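Local coordinates for protein Cas13d (uncultured Ruminococcus sp, PDB 6IV9) that binds CRISPR RNA and, through its two HEPN domains, governs maturation of that RNA and cleavage of target RNA, at residues Tyr206-Ser214 against Asn237-Leu248. The protein carries 2 engineered substitutions. Residues are numbered along the deposited sequence; the frame is centred on the assembly and turned at random.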
loop_
_atom_site.group_PDB
_atom_site.type_symbol
_atom_site.label_atom_id
_atom_site.label_comp_id
_atom_site.label_asym_id
_atom_site.label_seq_id
_atom_site.Cartn_x
_atom_site.Cartn_y
_atom_site.Cartn_z
ATOM N N TYR A 206 17.647 -18.377 0.036
ATOM C CA TYR A 206 16.622 -17.351 -0.255
ATOM C C TYR A 206 17.241 -16.135 -0.938
ATOM O O TYR A 206 16.796 -15.756 -1.999
ATOM C CB TYR A 206 15.848 -16.970 1.007
ATOM C CG TYR A 206 14.697 -16.046 0.721
ATOM C CD1 TYR A 206 13.523 -16.518 0.158
ATOM C CD2 TYR A 206 14.805 -14.690 0.965
ATOM C CE1 TYR A 206 12.480 -15.664 -0.148
ATOM C CE2 TYR A 206 13.763 -13.826 0.682
ATOM C CZ TYR A 206 12.604 -14.315 0.125
ATOM O OH TYR A 206 11.612 -13.442 -0.135
ATOM N N ASP A 207 18.217 -15.529 -0.282
ATOM C CA ASP A 207 18.717 -14.266 -0.870
ATOM C C ASP A 207 20.035 -14.433 -1.603
ATOM O O ASP A 207 20.770 -13.475 -1.718
ATOM C CB ASP A 207 18.348 -12.999 -0.110
ATOM C CG ASP A 207 17.333 -12.192 -0.903
ATOM O OD1 ASP A 207 16.909 -12.663 -1.994
ATOM O OD2 ASP A 207 16.981 -11.122 -0.430
ATOM N N ASP A 208 20.266 -15.642 -2.097
ATOM C CA ASP A 208 21.427 -15.909 -2.980
ATOM C C ASP A 208 21.185 -15.109 -4.261
ATOM O O ASP A 208 22.154 -14.729 -4.923
ATOM C CB ASP A 208 21.575 -17.400 -3.275
ATOM C CG ASP A 208 22.669 -18.033 -2.442
ATOM O OD1 ASP A 208 22.945 -17.503 -1.353
ATOM O OD2 ASP A 208 23.242 -19.029 -2.897
ATOM N N PHE A 209 19.913 -14.846 -4.553
ATOM C CA PHE A 209 19.571 -14.136 -5.800
ATOM C C PHE A 209 19.541 -12.636 -5.529
ATOM O O PHE A 209 20.491 -11.999 -5.884
ATOM C CB PHE A 209 18.282 -14.727 -6.364
ATOM C CG PHE A 209 17.598 -13.931 -7.437
ATOM C CD1 PHE A 209 18.315 -13.131 -8.296
ATOM C CD2 PHE A 209 16.231 -13.998 -7.591
ATOM C CE1 PHE A 209 17.680 -12.408 -9.284
ATOM C CE2 PHE A 209 15.594 -13.271 -8.576
ATOM C CZ PHE A 209 16.321 -12.478 -9.422
ATOM N N MET A 210 18.505 -12.114 -4.889
ATOM C CA MET A 210 18.431 -10.646 -4.673
ATOM C C MET A 210 19.516 -10.119 -3.729
ATOM O O MET A 210 19.924 -8.996 -3.913
ATOM C CB MET A 210 17.049 -10.199 -4.202
ATOM C CG MET A 210 15.956 -10.591 -5.148
ATOM S SD MET A 210 15.813 -9.520 -6.560
ATOM C CE MET A 210 15.538 -7.941 -5.768
ATOM N N GLY A 211 19.927 -10.905 -2.743
ATOM C CA GLY A 211 20.927 -10.482 -1.744
ATOM C C GLY A 211 22.296 -10.174 -2.321
ATOM O O GLY A 211 22.991 -9.366 -1.731
ATOM N N TYR A 212 22.698 -10.852 -3.393
ATOM C CA TYR A 212 24.051 -10.662 -3.971
ATOM C C TYR A 212 24.072 -9.572 -5.042
ATOM O O TYR A 212 25.126 -9.356 -5.612
ATOM C CB TYR A 212 24.592 -11.969 -4.545
ATOM C CG TYR A 212 24.992 -12.994 -3.520
ATOM C CD1 TYR A 212 25.503 -12.620 -2.295
ATOM C CD2 TYR A 212 24.857 -14.342 -3.780
ATOM C CE1 TYR A 212 25.869 -13.557 -1.347
ATOM C CE2 TYR A 212 25.213 -15.293 -2.843
ATOM C CZ TYR A 212 25.722 -14.900 -1.623
ATOM O OH TYR A 212 26.079 -15.848 -0.705
ATOM N N LEU A 213 22.927 -8.979 -5.353
ATOM C CA LEU A 213 22.896 -7.882 -6.346
ATOM C C LEU A 213 23.403 -6.603 -5.681
ATOM O O LEU A 213 23.278 -6.485 -4.487
ATOM C CB LEU A 213 21.470 -7.666 -6.848
ATOM C CG LEU A 213 20.842 -8.818 -7.617
ATOM C CD1 LEU A 213 19.407 -8.502 -7.970
ATOM C CD2 LEU A 213 21.628 -9.132 -8.867
ATOM N N SER A 214 23.986 -5.724 -6.460
ATOM C CA SER A 214 24.363 -4.432 -5.875
ATOM C C SER A 214 24.148 -3.372 -6.941
ATOM O O SER A 214 24.638 -3.566 -8.047
ATOM C CB SER A 214 25.764 -4.438 -5.387
ATOM O OG SER A 214 26.126 -3.133 -5.001
ATOM N N ASN A 237 29.923 -14.686 -5.892
ATOM C CA ASN A 237 28.594 -14.231 -5.430
ATOM C C ASN A 237 27.827 -13.671 -6.623
ATOM O O ASN A 237 26.672 -13.986 -6.779
ATOM C CB ASN A 237 28.741 -13.166 -4.351
ATOM C CG ASN A 237 29.020 -13.764 -2.993
ATOM O OD1 ASN A 237 28.914 -14.969 -2.810
ATOM N ND2 ASN A 237 29.378 -12.922 -2.042
ATOM N N ILE A 238 28.488 -12.859 -7.431
ATOM C CA ILE A 238 27.827 -12.273 -8.621
ATOM C C ILE A 238 27.393 -13.402 -9.555
ATOM O O ILE A 238 26.291 -13.341 -10.049
ATOM C CB ILE A 238 28.749 -11.258 -9.302
ATOM C CG1 ILE A 238 28.980 -10.041 -8.408
ATOM C CG2 ILE A 238 28.184 -10.871 -10.649
ATOM C CD1 ILE A 238 30.021 -9.095 -8.910
ATOM N N LYS A 239 28.233 -14.417 -9.746
ATOM C CA LYS A 239 27.892 -15.540 -10.648
ATOM C C LYS A 239 26.670 -16.286 -10.130
ATOM O O LYS A 239 25.875 -16.704 -10.934
ATOM C CB LYS A 239 29.083 -16.482 -10.792
ATOM C CG LYS A 239 30.274 -15.879 -11.509
ATOM C CD LYS A 239 30.717 -16.696 -12.694
ATOM C CE LYS A 239 32.184 -16.517 -13.002
ATOM N NZ LYS A 239 32.901 -16.011 -11.813
ATOM N N LYS A 240 26.556 -16.451 -8.823
ATOM C CA LYS A 240 25.376 -17.134 -8.262
ATOM C C LYS A 240 24.121 -16.340 -8.625
ATOM O O LYS A 240 23.144 -16.951 -8.989
ATOM C CB LYS A 240 25.491 -17.215 -6.741
ATOM C CG LYS A 240 26.547 -18.162 -6.201
ATOM C CD LYS A 240 26.207 -18.585 -4.794
ATOM C CE LYS A 240 27.336 -19.267 -4.054
ATOM N NZ LYS A 240 26.809 -20.227 -3.057
ATOM N N SER A 241 24.167 -15.016 -8.498
ATOM C CA SER A 241 22.980 -14.185 -8.802
ATOM C C SER A 241 22.743 -14.144 -10.310
ATOM O O SER A 241 21.609 -14.155 -10.705
ATOM C CB SER A 241 23.089 -12.814 -8.198
ATOM O OG SER A 241 24.102 -12.062 -8.817
ATOM N N LEU A 242 23.804 -14.108 -11.105
ATOM C CA LEU A 242 23.659 -14.093 -12.582
ATOM C C LEU A 242 22.906 -15.350 -13.011
ATOM O O LEU A 242 22.025 -15.270 -13.830
ATOM C CB LEU A 242 25.062 -14.075 -13.183
ATOM C CG LEU A 242 25.143 -13.884 -14.689
ATOM C CD1 LEU A 242 24.303 -12.713 -15.133
ATOM C CD2 LEU A 242 26.577 -13.688 -15.121
ATOM N N SER A 243 23.266 -16.478 -12.424
ATOM C CA SER A 243 22.625 -17.759 -12.775
ATOM C C SER A 243 21.136 -17.715 -12.411
ATOM O O SER A 243 20.324 -18.163 -13.198
ATOM C CB SER A 243 23.385 -18.872 -12.126
ATOM O OG SER A 243 22.609 -20.040 -12.066
ATOM N N LYS A 244 20.811 -17.161 -11.244
ATOM C CA LYS A 244 19.401 -17.003 -10.810
ATOM C C LYS A 244 18.685 -16.025 -11.748
ATOM O O LYS A 244 17.535 -16.231 -12.021
ATOM C CB LYS A 244 19.339 -16.598 -9.339
ATOM C CG LYS A 244 19.627 -17.724 -8.366
ATOM C CD LYS A 244 18.464 -18.656 -8.248
ATOM C CE LYS A 244 18.563 -19.640 -7.105
ATOM N NZ LYS A 244 17.390 -19.557 -6.202
ATOM N N PHE A 245 19.381 -14.992 -12.200
ATOM C CA PHE A 245 18.795 -13.968 -13.099
ATOM C C PHE A 245 18.367 -14.634 -14.409
ATOM O O PHE A 245 17.281 -14.411 -14.875
ATOM C CB PHE A 245 19.843 -12.885 -13.347
ATOM C CG PHE A 245 19.486 -11.786 -14.314
ATOM C CD1 PHE A 245 18.614 -10.778 -13.960
ATOM C CD2 PHE A 245 20.085 -11.716 -15.554
ATOM C CE1 PHE A 245 18.315 -9.756 -14.838
ATOM C CE2 PHE A 245 19.784 -10.696 -16.435
ATOM C CZ PHE A 245 18.906 -9.713 -16.070
ATOM N N ASN A 246 19.236 -15.468 -14.966
ATOM C CA ASN A 246 18.893 -16.209 -16.203
ATOM C C ASN A 246 17.728 -17.154 -15.917
ATOM O O ASN A 246 16.896 -17.291 -16.760
ATOM C CB ASN A 246 20.102 -16.906 -16.809
ATOM C CG ASN A 246 21.063 -15.927 -17.428
ATOM O OD1 ASN A 246 20.652 -15.046 -18.148
ATOM N ND2 ASN A 246 22.331 -16.064 -17.129
ATOM N N ASP A 247 17.691 -17.757 -14.737
ATOM C CA ASP A 247 16.583 -18.673 -14.379
ATOM C C ASP A 247 15.270 -17.890 -14.416
ATOM O O ASP A 247 14.317 -18.379 -14.969
ATOM C CB ASP A 247 16.794 -19.250 -12.981
ATOM C CG ASP A 247 17.847 -20.335 -12.890
ATOM O OD1 ASP A 247 18.146 -20.930 -13.912
ATOM O OD2 ASP A 247 18.354 -20.570 -11.793
ATOM N N LEU A 248 15.260 -16.688 -13.855
ATOM C CA LEU A 248 14.045 -15.844 -13.852
ATOM C C LEU A 248 13.653 -15.468 -15.282
ATOM O O LEU A 248 12.499 -15.482 -15.587
ATOM C CB LEU A 248 14.321 -14.594 -13.018
ATOM C CG LEU A 248 13.131 -13.664 -12.834
ATOM C CD1 LEU A 248 11.958 -14.397 -12.228
ATOM C CD2 LEU A 248 13.507 -12.491 -11.963
HETATM O O HOH W 1 25.318 -9.295 -8.378
#
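Phe209 and Tyr212 carry most of the surface that the loop 206-214 buries against residues 237-248 of helix 232-251, and Ser241 sits between them where the backbones come closest. Phe209 packs its ring obliquely against the helix: Phe209 CB rests 3.7 Å from Lys244 CB, the backbone carbon of Lys244 lies over one face, and Phe209 CZ meets Leu248 CD2 at the ring edge, 3.8 Å away. With CG anti to the backbone N (chi1 166°), the ring runs toward the Leu248 end. Met210 SD packs on a ring face. Tyr212 instead forms an amide-pi stack with Asn237, the two planes only 9° apart; Asn237 OD1 stands over the ring 3.4 Å from Tyr212 CZ, and Asn237 CB makes a CH-pi contact with it. Replacing Tyr212 by alanine would probably leave the Asn237 amide without its stacking partner. Ser241 CB reaches Phe209 O at 3.6 Å, while Ser241 OG donates to Ile238 O (2.8 Å) and accepts from a water that also donates to Tyr212 O. Asp208 OD2 and Lys240 NZ form a long salt bridge of 3.8 Å, loosely defined because Asp208 is poorly ordered. The loop, its nearest atom about 20 Å from the bound RNA, joins helices 168-197 and 219-223 and lies against one side of helix 232-251; Leu281 of helix 267-291 packs on Phe209, Leu213 and Phe245, and Phe222 of helix 219-223 on Leu213 and Ser241.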